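Local atomic coordinates of probable threonyl-tRNA synthetase 1 (Aeropyrum pernix, PDB entry 3A32), a protein that probably catalyses the two-step, ATP-dependent attachment of threonine to tRNA(Thr), as a zinc-binding homodimeric class II aminoacyl-tRNA synthetase without an editing domain of its own. Residues A[53-56]-A[57-61]; A[75-78]-A[79-83]; A[114-117]-A[118-122]; A[167-171]-A[172-176]; A[207-211]-A[212-216]. All blocks are in the same frame, centred on the assembly; numbering follows the deposited sequence.

Contact 1: A[53-56]-A[57-61]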
loop_
_atom_site.group_PDB
_atom_site.type_symbol
_atom_site.label_atom_id
_atom_site.label_comp_id
_atom_site.label_asym_id
_atom_site.label_seq_id
_atom_site.Cartn_x
_atom_site.Cartn_y
_atom_site.Cartn_z
ATOM N N TYR A 53 -1.564 1.667 5.670
ATOM C CA TYR A 53 -2.105 0.742 4.682
ATOM C C TYR A 53 -3.548 1.110 4.308
ATOM O O TYR A 53 -3.893 1.015 3.151
ATOM C CB TYR A 53 -2.024 -0.701 5.146
ATOM C CG TYR A 53 -0.616 -1.243 5.181
ATOM C CD1 TYR A 53 0.167 -1.092 6.323
ATOM C CD2 TYR A 53 -0.062 -1.884 4.068
ATOM C CE1 TYR A 53 1.489 -1.562 6.371
ATOM C CE2 TYR A 53 1.264 -2.410 4.106
ATOM C CZ TYR A 53 2.013 -2.254 5.275
ATOM O OH TYR A 53 3.278 -2.734 5.375
ATOM N N ALA A 54 -4.354 1.527 5.291
ATOM C CA ALA A 54 -5.774 1.864 5.040
ATOM C C ALA A 54 -5.879 3.072 4.097
ATOM O O ALA A 54 -6.678 3.095 3.169
ATOM C CB ALA A 54 -6.521 2.131 6.373
ATOM N N LEU A 55 -5.014 4.046 4.339
ATOM C CA LEU A 55 -4.925 5.263 3.580
ATOM C C LEU A 55 -4.549 4.987 2.103
ATOM O O LEU A 55 -5.275 5.408 1.170
ATOM C CB LEU A 55 -3.902 6.150 4.309
ATOM C CG LEU A 55 -4.168 7.584 4.750
ATOM C CD1 LEU A 55 -5.671 7.997 4.731
ATOM C CD2 LEU A 55 -3.515 7.851 6.069
ATOM N N ALA A 56 -3.487 4.216 1.886
ATOM C CA ALA A 56 -3.072 3.878 0.528
ATOM C C ALA A 56 -4.193 3.227 -0.261
ATOM O O ALA A 56 -4.404 3.539 -1.438
ATOM C CB ALA A 56 -1.839 2.926 0.543
ATOM N N GLU A 57 -4.899 2.310 0.416
ATOM C CA GLU A 57 -5.916 1.441 -0.154
ATOM C C GLU A 57 -7.179 2.214 -0.492
ATOM O O GLU A 57 -7.730 2.060 -1.579
ATOM C CB GLU A 57 -6.246 0.328 0.863
ATOM C CG GLU A 57 -7.387 -0.493 0.408
ATOM C CD GLU A 57 -7.968 -1.479 1.454
ATOM O OE1 GLU A 57 -7.217 -1.888 2.360
ATOM O OE2 GLU A 57 -9.199 -1.831 1.279
ATOM N N VAL A 58 -7.671 3.001 0.471
ATOM C CA VAL A 58 -8.817 3.907 0.265
ATOM C C VAL A 58 -8.545 4.959 -0.813
ATOM O O VAL A 58 -9.360 5.142 -1.689
ATOM C CB VAL A 58 -9.255 4.653 1.595
ATOM C CG1 VAL A 58 -10.332 5.721 1.300
ATOM C CG2 VAL A 58 -9.770 3.642 2.647
ATOM N N LEU A 59 -7.409 5.639 -0.755
ATOM C CA LEU A 59 -7.101 6.668 -1.737
ATOM C C LEU A 59 -6.857 6.082 -3.113
ATOM O O LEU A 59 -7.320 6.661 -4.085
ATOM C CB LEU A 59 -5.899 7.543 -1.301
ATOM C CG LEU A 59 -6.153 8.252 0.036
ATOM C CD1 LEU A 59 -4.893 8.949 0.551
ATOM C CD2 LEU A 59 -7.336 9.227 -0.159
ATOM N N ALA A 60 -6.146 4.946 -3.195
ATOM C CA ALA A 60 -5.947 4.239 -4.450
ATOM C C ALA A 60 -7.273 3.825 -5.100
ATOM O O ALA A 60 -7.520 4.138 -6.262
ATOM C CB ALA A 60 -5.006 3.000 -4.271
ATOM N N LYS A 61 -8.121 3.134 -4.349
ATOM C CA LYS A 61 -9.441 2.714 -4.842
ATOM C C LYS A 61 -10.372 3.864 -5.179
ATOM O O LYS A 61 -11.087 3.783 -6.201
ATOM C CB LYS A 61 -10.117 1.730 -3.861
ATOM C CG LYS A 61 -9.325 0.408 -3.706
ATOM C CD LYS A 61 -9.840 -0.494 -2.589
ATOM C CE LYS A 61 -9.043 -1.783 -2.613
ATOM N NZ LYS A 61 -9.445 -2.752 -1.546
HETATM O O HOH W 1 -4.747 -2.088 2.696
#
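A60 sits hard against A56, one turn back along helix 48-65: its amide N donates to A56 O at 2.8 Å, and its CB is only 2.9 Å from the same oxygen. V58 is nearly as tight over A54. With CG1 anti to the backbone N (chi1 173°), its other methyl, CG2, is folded back to 3.2 Å from A54 O, which also takes V58 N in a nearly straight bond. The leucine side is looser. L59 N reaches L55 O at 2.9 Å, yet the two side chains meet only through their CD1 methyls, 4.4 Å apart. Y53 O accepts the E57 amide N in a longer bond of 3.2 Å. A water lies beside E57, between Y53 O and E57 OE1, its approach to the carboxylate short enough to be read with caution. The extended E57 chain offers OE2 to K61 NZ, a 3.0 Å salt bridge made from above the carboxylate plane. E57 OE1 pairs with K61 of the second subunit, and K61 NZ with E57 of that chain. The two E57 OE2 atoms come close across the dimer interface, a crowding that may raise their proton affinity; the lysines would offset it. Y53 OH bonds to V71 O and F139 N of the second subunit. Within its own chain the helix packs against helix 435-457 through V58 and K61 and against strand 134-143, where A56 meets F139 and L59 meets F137.

Contact 2: A[75-78]-A[79-83]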
loop_
_atom_site.group_PDB
_atom_site.type_symbol
_atom_site.label_atom_id
_atom_site.label_comp_id
_atom_site.label_asym_id
_atom_site.label_seq_id
_atom_site.Cartn_x
_atom_site.Cartn_y
_atom_site.Cartn_z
ATOM N N ILE A 75 11.528 4.377 -6.267
ATOM C CA ILE A 75 12.014 5.300 -5.285
ATOM C C ILE A 75 13.310 6.021 -5.670
ATOM O O ILE A 75 13.543 7.160 -5.186
ATOM C CB ILE A 75 12.031 4.610 -3.904
ATOM C CG1 ILE A 75 10.550 4.404 -3.555
ATOM C CG2 ILE A 75 12.867 5.436 -2.855
ATOM C CD1 ILE A 75 10.219 4.079 -2.162
ATOM N N ILE A 76 14.129 5.396 -6.528
ATOM C CA ILE A 76 15.365 6.011 -6.986
ATOM C C ILE A 76 15.321 6.200 -8.495
ATOM O O ILE A 76 14.449 5.652 -9.167
ATOM C CB ILE A 76 16.605 5.260 -6.529
ATOM C CG1 ILE A 76 16.675 3.827 -7.142
ATOM C CG2 ILE A 76 16.674 5.280 -4.987
ATOM C CD1 ILE A 76 18.130 3.090 -7.021
ATOM N N ALA A 77 16.199 7.035 -9.016
ATOM C CA ALA A 77 16.264 7.251 -10.454
ATOM C C ALA A 77 17.620 7.812 -10.801
ATOM O O ALA A 77 18.216 8.505 -9.990
ATOM C CB ALA A 77 15.173 8.232 -10.930
ATOM N N SER A 78 18.086 7.539 -12.010
ATOM C CA SER A 78 19.230 8.260 -12.551
ATOM C C SER A 78 18.854 9.707 -12.524
ATOM O O SER A 78 17.689 10.049 -12.798
ATOM C CB SER A 78 19.483 7.838 -14.013
ATOM O OG SER A 78 20.390 8.708 -14.701
ATOM N N THR A 79 19.834 10.580 -12.264
ATOM C CA THR A 79 19.564 12.005 -12.382
ATOM C C THR A 79 19.292 12.481 -13.802
ATOM O O THR A 79 18.837 13.629 -13.993
ATOM C CB THR A 79 20.646 12.867 -11.745
ATOM O OG1 THR A 79 21.952 12.395 -12.139
ATOM C CG2 THR A 79 20.491 12.861 -10.218
ATOM N N GLU A 80 19.543 11.634 -14.805
ATOM C CA GLU A 80 19.083 11.967 -16.167
ATOM C C GLU A 80 17.578 12.248 -16.162
ATOM O O GLU A 80 17.061 13.099 -16.891
ATOM C CB GLU A 80 19.370 10.857 -17.165
ATOM C CG GLU A 80 20.840 10.549 -17.360
ATOM C CD GLU A 80 21.647 11.770 -17.782
ATOM O OE1 GLU A 80 21.182 12.416 -18.740
ATOM O OE2 GLU A 80 22.710 12.073 -17.147
ATOM N N LEU A 81 16.862 11.543 -15.309
ATOM C CA LEU A 81 15.430 11.714 -15.290
ATOM C C LEU A 81 15.076 13.155 -14.890
ATOM O O LEU A 81 14.162 13.756 -15.473
ATOM C CB LEU A 81 14.766 10.674 -14.373
ATOM C CG LEU A 81 13.251 10.748 -14.274
ATOM C CD1 LEU A 81 12.582 10.571 -15.635
ATOM C CD2 LEU A 81 12.773 9.700 -13.270
ATOM N N PHE A 82 15.820 13.681 -13.918
ATOM C CA PHE A 82 15.571 15.000 -13.347
ATOM C C PHE A 82 16.322 16.100 -14.107
ATOM O O PHE A 82 15.922 17.257 -14.033
ATOM C CB PHE A 82 15.844 15.016 -11.829
ATOM C CG PHE A 82 15.110 13.914 -11.085
ATOM C CD1 PHE A 82 13.706 13.936 -10.973
ATOM C CD2 PHE A 82 15.804 12.839 -10.543
ATOM C CE1 PHE A 82 13.018 12.865 -10.315
ATOM C CE2 PHE A 82 15.115 11.809 -9.861
ATOM C CZ PHE A 82 13.719 11.822 -9.774
ATOM N N LYS A 83 17.360 15.739 -14.857
ATOM C CA LYS A 83 17.970 16.647 -15.840
ATOM C C LYS A 83 16.981 17.008 -16.957
ATOM O O LYS A 83 16.877 18.182 -17.315
ATOM C CB LYS A 83 19.233 16.038 -16.469
ATOM C CG LYS A 83 20.440 16.005 -15.500
ATOM C CD LYS A 83 21.666 15.341 -16.121
ATOM C CE LYS A 83 22.866 15.297 -15.168
ATOM N NZ LYS A 83 24.042 14.615 -15.855
#
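Two hydrogen bonds tie S78 to the residues just after it. Its OG accepts the amide of E80 at 3.0 Å, and its carbonyl O takes L81 N, also at 3.0 Å, the donor standing well above the carbonyl plane. OG can reach forward because it is anti to its own backbone N (chi1 167°), on the carbonyl side of CA. The E80 chain leans back over the same hydroxyl, with CG 3.3 Å from S78 OG. The OG bond makes an ST turn that caps the start of the short helix 80-84, directly where strand 76-78 ends; the carbonyl bond to L81 N closes the backbone turn beside it. That strand is an edge of the antiparallel three-stranded sheet completed by 103-107 and 96-100. Apolar contact is concentrated on A77, whose CB points at the helix and touches L81 CD2 at 3.7 Å and, obliquely to the ring, F82 CE2 at 3.7 Å. The F82 side chain also packs on M95, P109 and A106, and lies about 10 Å from the bound zinc. Charge pairing stays on the helix: K83 NZ meets E80 OE2 at 3.1 Å from the syn side of the carboxylate, somewhat out of its plane. The hydroxyl of T79 turns to E104 of the neighbouring strand. Among the contacts with the second subunit, S78 packs on F36 and E80 on T35 of that chain.

Contact 3: A[114-117]-A[118-122]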
loop_
_atom_site.group_PDB
_atom_site.type_symbol
_atom_site.label_atom_id
_atom_site.label_comp_id
_atom_site.label_asym_id
_atom_site.label_seq_id
_atom_site.Cartn_x
_atom_site.Cartn_y
_atom_site.Cartn_z
ATOM N N TYR A 114 8.411 10.294 -13.563
ATOM C CA TYR A 114 8.047 8.868 -13.690
ATOM C C TYR A 114 6.652 8.715 -14.298
ATOM O O TYR A 114 6.480 7.945 -15.225
ATOM C CB TYR A 114 8.222 8.093 -12.372
ATOM C CG TYR A 114 9.641 7.486 -12.152
ATOM C CD1 TYR A 114 10.332 7.670 -10.955
ATOM C CD2 TYR A 114 10.243 6.690 -13.115
ATOM C CE1 TYR A 114 11.590 7.115 -10.732
ATOM C CE2 TYR A 114 11.499 6.101 -12.887
ATOM C CZ TYR A 114 12.161 6.323 -11.713
ATOM O OH TYR A 114 13.410 5.759 -11.512
ATOM N N HIS A 115 5.676 9.493 -13.822
ATOM C CA HIS A 115 4.277 9.435 -14.345
ATOM C C HIS A 115 4.219 9.806 -15.809
ATOM O O HIS A 115 3.428 9.232 -16.526
ATOM C CB HIS A 115 3.339 10.344 -13.534
ATOM C CG HIS A 115 3.097 9.840 -12.139
ATOM N ND1 HIS A 115 2.151 10.382 -11.294
ATOM C CD2 HIS A 115 3.663 8.811 -11.459
ATOM C CE1 HIS A 115 2.139 9.702 -10.164
ATOM N NE2 HIS A 115 3.044 8.748 -10.238
ATOM N N ILE A 116 5.071 10.761 -16.236
ATOM C CA ILE A 116 5.209 11.118 -17.663
ATOM C C ILE A 116 5.861 10.029 -18.505
ATOM O O ILE A 116 5.427 9.801 -19.611
ATOM C CB ILE A 116 5.947 12.445 -17.889
ATOM C CG1 ILE A 116 5.151 13.578 -17.271
ATOM C CG2 ILE A 116 6.177 12.708 -19.425
ATOM C CD1 ILE A 116 6.059 14.730 -16.968
ATOM N N LEU A 117 6.888 9.361 -17.991
ATOM C CA LEU A 117 7.436 8.214 -18.690
ATOM C C LEU A 117 6.366 7.122 -18.918
ATOM O O LEU A 117 6.339 6.463 -19.979
ATOM C CB LEU A 117 8.676 7.646 -17.958
ATOM C CG LEU A 117 10.026 8.420 -17.955
ATOM C CD1 LEU A 117 11.085 7.629 -17.181
ATOM C CD2 LEU A 117 10.586 8.745 -19.387
ATOM N N LEU A 118 5.499 6.908 -17.928
ATOM C CA LEU A 118 4.426 5.910 -18.039
ATOM C C LEU A 118 3.411 6.311 -19.094
ATOM O O LEU A 118 2.930 5.485 -19.813
ATOM C CB LEU A 118 3.679 5.699 -16.688
ATOM C CG LEU A 118 4.478 5.018 -15.545
ATOM C CD1 LEU A 118 3.650 4.748 -14.292
ATOM C CD2 LEU A 118 5.117 3.732 -16.039
ATOM N N PHE A 119 3.026 7.571 -19.121
ATOM C CA PHE A 119 2.301 8.111 -20.270
ATOM C C PHE A 119 3.044 7.834 -21.607
ATOM O O PHE A 119 2.472 7.291 -22.537
ATOM C CB PHE A 119 2.074 9.610 -20.115
ATOM C CG PHE A 119 1.470 10.269 -21.353
ATOM C CD1 PHE A 119 0.123 10.085 -21.669
ATOM C CD2 PHE A 119 2.248 11.100 -22.176
ATOM C CE1 PHE A 119 -0.459 10.709 -22.813
ATOM C CE2 PHE A 119 1.687 11.724 -23.328
ATOM C CZ PHE A 119 0.317 11.519 -23.638
ATOM N N LEU A 120 4.324 8.187 -21.670
ATOM C CA LEU A 120 5.098 7.999 -22.887
ATOM C C LEU A 120 5.162 6.557 -23.304
ATOM O O LEU A 120 5.077 6.274 -24.491
ATOM C CB LEU A 120 6.497 8.618 -22.791
ATOM C CG LEU A 120 6.495 10.152 -22.792
ATOM C CD1 LEU A 120 7.876 10.714 -22.499
ATOM C CD2 LEU A 120 5.863 10.774 -24.124
ATOM N N ASN A 121 5.312 5.641 -22.355
ATOM C CA ASN A 121 5.360 4.213 -22.718
ATOM C C ASN A 121 4.031 3.723 -23.341
ATOM O O ASN A 121 4.059 2.958 -24.283
ATOM C CB ASN A 121 5.767 3.329 -21.520
ATOM C CG ASN A 121 5.731 1.854 -21.855
ATOM O OD1 ASN A 121 6.495 1.372 -22.709
ATOM N ND2 ASN A 121 4.842 1.118 -21.186
ATOM N N GLU A 122 2.892 4.186 -22.805
ATOM C CA GLU A 122 1.578 3.773 -23.274
ATOM C C GLU A 122 1.281 4.354 -24.643
ATOM O O GLU A 122 0.616 3.714 -25.460
ATOM C CB GLU A 122 0.456 4.134 -22.275
ATOM C CG GLU A 122 0.684 3.566 -20.880
ATOM C CD GLU A 122 0.499 2.026 -20.745
ATOM O OE1 GLU A 122 0.158 1.336 -21.710
ATOM O OE2 GLU A 122 0.721 1.493 -19.650
#
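Y114 O receives the amide of L118 at 3.1 Å, in the carbonyl plane, the first of four consecutive i to i+4 bonds in α-helix 112-126 of the class II synthetase core, the helix that begins at the zinc ligand C112. H115 O takes F119 N at 3.1 Å in an almost straight bond (170°), and I116 O takes L120 N at 2.8 Å. L117 O accepts N121 N at 2.7 Å, shorter but more bent. The polar ends of H115 and Y114 find their partners beyond the helix. Both ring nitrogens of H115 are engaged: ND1 with ND1 of the zinc ligand H166, NE2 with E138 OE1. H115 is thus a second-shell residue between a metal ligand and a carboxylate, its ring set at about 80° to that of H166. Y114 OH bonds to I76 O. F119 meets F134 edge-to-face, and I116 O lies at the F119 ring edge, near its plane. L118 packs on F44 of the second subunit and N121 on F33 of that chain. I116 and L120 run side by side toward L293; I116 CG2, anti to the backbone N (chi1 of CG1 -63°), approaches L120 CD1 to 4.0 Å.

Contact 4: A[167-171]-A[172-176]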
loop_
_atom_site.group_PDB
_atom_site.type_symbol
_atom_site.label_atom_id
_atom_site.label_comp_id
_atom_site.label_asym_id
_atom_site.label_seq_id
_atom_site.Cartn_x
_atom_site.Cartn_y
_atom_site.Cartn_z
ATOM N N ILE A 167 -2.410 14.793 -14.716
ATOM C CA ILE A 167 -3.479 14.773 -15.679
ATOM C C ILE A 167 -3.027 15.461 -16.954
ATOM O O ILE A 167 -2.547 16.601 -16.935
ATOM C CB ILE A 167 -4.737 15.477 -15.122
ATOM C CG1 ILE A 167 -5.081 14.924 -13.754
ATOM C CG2 ILE A 167 -5.966 15.364 -16.110
ATOM C CD1 ILE A 167 -6.509 15.295 -13.338
ATOM N N ILE A 168 -3.178 14.763 -18.066
ATOM C CA ILE A 168 -2.946 15.346 -19.393
ATOM C C ILE A 168 -4.314 15.472 -20.068
ATOM O O ILE A 168 -4.935 14.463 -20.415
ATOM C CB ILE A 168 -1.973 14.454 -20.200
ATOM C CG1 ILE A 168 -0.663 14.362 -19.421
ATOM C CG2 ILE A 168 -1.807 14.966 -21.648
ATOM C CD1 ILE A 168 0.409 13.474 -20.000
ATOM N N VAL A 169 -4.797 16.707 -20.196
ATOM C CA VAL A 169 -6.203 16.941 -20.566
ATOM C C VAL A 169 -6.325 17.910 -21.763
ATOM O O VAL A 169 -5.728 18.989 -21.715
ATOM C CB VAL A 169 -7.055 17.496 -19.376
ATOM C CG1 VAL A 169 -6.374 18.592 -18.664
ATOM C CG2 VAL A 169 -8.356 17.954 -19.868
ATOM N N PRO A 170 -7.059 17.515 -22.845
ATOM C CA PRO A 170 -7.223 18.435 -23.989
ATOM C C PRO A 170 -7.989 19.657 -23.575
ATOM O O PRO A 170 -8.754 19.600 -22.606
ATOM C CB PRO A 170 -8.093 17.624 -24.960
ATOM C CG PRO A 170 -7.812 16.202 -24.617
ATOM C CD PRO A 170 -7.744 16.232 -23.100
ATOM N N GLY A 171 -7.820 20.741 -24.322
ATOM C CA GLY A 171 -8.571 21.976 -24.115
ATOM C C GLY A 171 -10.071 21.840 -23.908
ATOM O O GLY A 171 -10.648 22.541 -23.067
ATOM N N GLY A 172 -10.719 20.946 -24.649
ATOM C CA GLY A 172 -12.183 20.754 -24.523
ATOM C C GLY A 172 -12.737 20.242 -23.191
ATOM O O GLY A 172 -13.954 20.347 -22.914
ATOM N N ARG A 173 -11.848 19.680 -22.367
ATOM C CA ARG A 173 -12.262 18.983 -21.160
ATOM C C ARG A 173 -11.610 19.606 -19.886
ATOM O O ARG A 173 -11.882 19.182 -18.775
ATOM C CB ARG A 173 -11.899 17.491 -21.331
ATOM C CG ARG A 173 -12.840 16.641 -22.308
ATOM C CD ARG A 173 -14.243 16.281 -21.673
ATOM N NE ARG A 173 -14.216 16.245 -20.189
ATOM C CZ ARG A 173 -14.078 15.146 -19.420
ATOM N NH1 ARG A 173 -13.988 13.929 -19.977
ATOM N NH2 ARG A 173 -14.041 15.253 -18.073
ATOM N N VAL A 174 -10.766 20.632 -20.055
ATOM C CA VAL A 174 -9.880 21.068 -18.968
ATOM C C VAL A 174 -10.668 21.686 -17.796
ATOM O O VAL A 174 -10.367 21.392 -16.616
ATOM C CB VAL A 174 -8.659 21.960 -19.448
ATOM C CG1 VAL A 174 -9.124 23.300 -20.073
ATOM C CG2 VAL A 174 -7.655 22.225 -18.285
ATOM N N ILE A 175 -11.682 22.493 -18.106
ATOM C CA ILE A 175 -12.518 23.102 -17.063
ATOM C C ILE A 175 -13.192 22.014 -16.185
ATOM O O ILE A 175 -13.194 22.099 -14.931
ATOM C CB ILE A 175 -13.568 24.118 -17.662
ATOM C CG1 ILE A 175 -12.871 25.352 -18.286
ATOM C CG2 ILE A 175 -14.630 24.496 -16.620
ATOM C CD1 ILE A 175 -13.788 26.254 -19.186
ATOM N N ASP A 176 -13.723 20.984 -16.836
ATOM C CA ASP A 176 -14.379 19.875 -16.138
ATOM C C ASP A 176 -13.399 19.099 -15.231
ATOM O O ASP A 176 -13.771 18.649 -14.138
ATOM C CB ASP A 176 -14.953 18.885 -17.160
ATOM C CG ASP A 176 -16.313 19.343 -17.808
ATOM O OD1 ASP A 176 -16.963 20.307 -17.388
ATOM O OD2 ASP A 176 -16.721 18.708 -18.792
HETATM O O HOH W 2 -12.776 22.948 -21.021
#
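P170 O accepts the amide of R173 at 3.1 Å in a straight bond (166°), the donor standing above the carbonyl plane. This closes the turn through G171 and G172 that brings the chain from strand 159-170 into helix 174-191, with R173 at the N-cap position. A water continues the link, donating to G171 O at 3.0 Å and accepting from I175 N, so one early helix amide is satisfied by solvent. Under the turn, V169 and V174 cross at about a right angle. V169 has CG1 between its backbone N and carbonyl carbon (chi1 46°), where it meets V174 CG2 at 3.9 Å; V169 CG2 fits beneath the first helical turn, 3.6 Å from V174 CA and 3.9 Å from R173 CB. An alanine in place of V169 removes both methyls and would probably open a gap below the helix start, depriving V174 CG2 of its neighbour. The bent R173 side chain brings NE to 3.8 Å from D176 OD2, a long ion pair. V169 also packs on I309 of strand 306-316 and on V177 of helix 174-191, while V174 packs on Y307 of that strand and on A231 of helix 222-243.

Contact 5: A[207-211]-A[212-216]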
loop_
_atom_site.group_PDB
_atom_site.type_symbol
_atom_site.label_atom_id
_atom_site.label_comp_id
_atom_site.label_asym_id
_atom_site.label_seq_id
_atom_site.Cartn_x
_atom_site.Cartn_y
_atom_site.Cartn_z
ATOM N N SER A 207 -3.659 31.422 -7.999
ATOM C CA SER A 207 -2.437 32.209 -8.183
ATOM C C SER A 207 -2.047 32.306 -9.677
ATOM O O SER A 207 -1.790 31.303 -10.341
ATOM C CB SER A 207 -1.315 31.661 -7.313
ATOM O OG SER A 207 -1.708 31.626 -5.945
ATOM N N MET A 208 -2.031 33.521 -10.199
ATOM C CA MET A 208 -1.982 33.756 -11.643
ATOM C C MET A 208 -0.690 34.460 -12.043
ATOM O O MET A 208 0.062 34.866 -11.182
ATOM C CB MET A 208 -3.183 34.612 -12.071
ATOM C CG MET A 208 -4.505 34.195 -11.502
ATOM S SD MET A 208 -4.971 32.518 -12.032
ATOM C CE MET A 208 -6.700 32.773 -12.462
ATOM N N SER A 209 -0.442 34.588 -13.357
ATOM C CA SER A 209 0.661 35.393 -13.878
ATOM C C SER A 209 0.442 36.862 -13.628
ATOM O O SER A 209 -0.662 37.304 -13.307
ATOM C CB SER A 209 0.832 35.243 -15.391
ATOM O OG SER A 209 -0.316 35.719 -16.059
ATOM N N ASP A 210 1.541 37.593 -13.757
ATOM C CA ASP A 210 1.515 39.005 -14.119
ATOM C C ASP A 210 1.694 38.975 -15.632
ATOM O O ASP A 210 2.712 38.511 -16.130
ATOM C CB ASP A 210 2.677 39.731 -13.443
ATOM C CG ASP A 210 2.675 41.266 -13.687
ATOM O OD1 ASP A 210 2.223 41.794 -14.763
ATOM O OD2 ASP A 210 3.180 41.926 -12.759
ATOM N N LYS A 211 0.683 39.422 -16.364
ATOM C CA LYS A 211 0.727 39.391 -17.830
ATOM C C LYS A 211 1.947 40.115 -18.445
ATOM O O LYS A 211 2.431 39.683 -19.515
ATOM C CB LYS A 211 -0.570 39.972 -18.439
ATOM C CG LYS A 211 -1.745 39.001 -18.328
ATOM C CD LYS A 211 -2.504 38.807 -19.664
ATOM C CE LYS A 211 -3.390 37.522 -19.604
ATOM N NZ LYS A 211 -2.642 36.328 -18.988
ATOM N N SER A 212 2.435 41.181 -17.780
ATOM C CA SER A 212 3.597 41.942 -18.282
ATOM C C SER A 212 4.896 41.135 -18.216
ATOM O O SER A 212 5.938 41.587 -18.716
ATOM C CB SER A 212 3.830 43.221 -17.460
ATOM O OG SER A 212 2.612 43.923 -17.161
ATOM N N LEU A 213 4.867 39.982 -17.544
ATOM C CA LEU A 213 6.081 39.233 -17.262
ATOM C C LEU A 213 6.095 37.869 -17.980
ATOM O O LEU A 213 6.955 37.021 -17.734
ATOM C CB LEU A 213 6.229 39.058 -15.732
ATOM C CG LEU A 213 6.306 40.351 -14.878
ATOM C CD1 LEU A 213 6.546 40.030 -13.386
ATOM C CD2 LEU A 213 7.375 41.282 -15.418
ATOM N N ILE A 214 5.121 37.650 -18.854
ATOM C CA ILE A 214 5.093 36.393 -19.606
ATOM C C ILE A 214 6.259 36.392 -20.607
ATOM O O ILE A 214 6.554 37.411 -21.238
ATOM C CB ILE A 214 3.710 36.147 -20.256
ATOM C CG1 ILE A 214 2.659 35.925 -19.142
ATOM C CG2 ILE A 214 3.778 34.959 -21.240
ATOM C CD1 ILE A 214 1.269 35.733 -19.678
ATOM N N GLY A 215 6.949 35.267 -20.695
ATOM C CA GLY A 215 8.126 35.161 -21.521
ATOM C C GLY A 215 9.376 35.362 -20.703
ATOM O O GLY A 215 10.448 34.958 -21.130
ATOM N N LYS A 216 9.238 35.967 -19.522
ATOM C CA LYS A 216 10.366 36.205 -18.618
ATOM C C LYS A 216 10.181 35.508 -17.231
ATOM O O LYS A 216 10.535 34.316 -17.092
ATOM C CB LYS A 216 10.642 37.700 -18.498
ATOM C CG LYS A 216 12.079 38.007 -18.121
ATOM C CD LYS A 216 12.399 39.455 -18.475
ATOM C CE LYS A 216 12.765 40.285 -17.256
ATOM N NZ LYS A 216 11.623 40.668 -16.309
#
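D210 OD1 accepts twice from S212: the backbone N at 3.1 Å, on the anti side of the carboxylate and about 30° out of its plane, and, weakly, OG at 3.2 Å. The bond from S212 N makes an Asx turn; L213 N, 3.0 Å from D210 O, adds a backbone bond at the start of a short 3-10 segment. CG of D210 lies anti to its backbone N (chi1 -176°), which carries the carboxylate forward over the S212 amide. The L213 side chain slants across that of D210, with L213 CD1 3.9 Å from D210 CB. A leucine in place of D210 would probably leave the S212 amide and hydroxyl without this acceptor, so that the turn kept only its backbone bonds. One step on, I214 N reaches K211 O in a long, weak bond of 3.4 Å, and the two side chains run alongside each other. I214 CD1 ends 4.0 Å from K211 NZ and equally far from S209 OG. E229 fixes both polar ends, bonding S209 OG through OE2 and forming a salt bridge with K211 NZ through OE1. The chain then reverses in a type II turn from L213 to K216, with I214 and G215 at its corners and G215 at a positive phi of 97°. The loop thus leaves strand 202-207 and lies against helix 222-243 through M208, S209 and K211, with F218, shortly before that helix, covering S209, D210 and L213.

In the fold
Contacts 1, 2 and 3 are buried and touch the second subunit, whereas contact 4 is partly buried and contact 5 lies at the surface; neither of these two meets the other chain. Contacts 1 and 3 are mid-helix turns, but contact 1 carries charges at the dimer interface while contact 3 mixes leucines, isoleucine and phenylalanine with the histidine beside the zinc site and polar residues facing the second subunit. Contacts 2, 4 and 5 follow strands: a serine hydroxyl caps the helix start in contact 2, an aspartate carboxylate accepts in the turn of contact 5, and backbone and water serve in contact 4. Contacts 2 and 3 join at Y114 and I76, contacts 3 and 4 at F119 and I168. Helix 222-243 borders contacts 4 and 5.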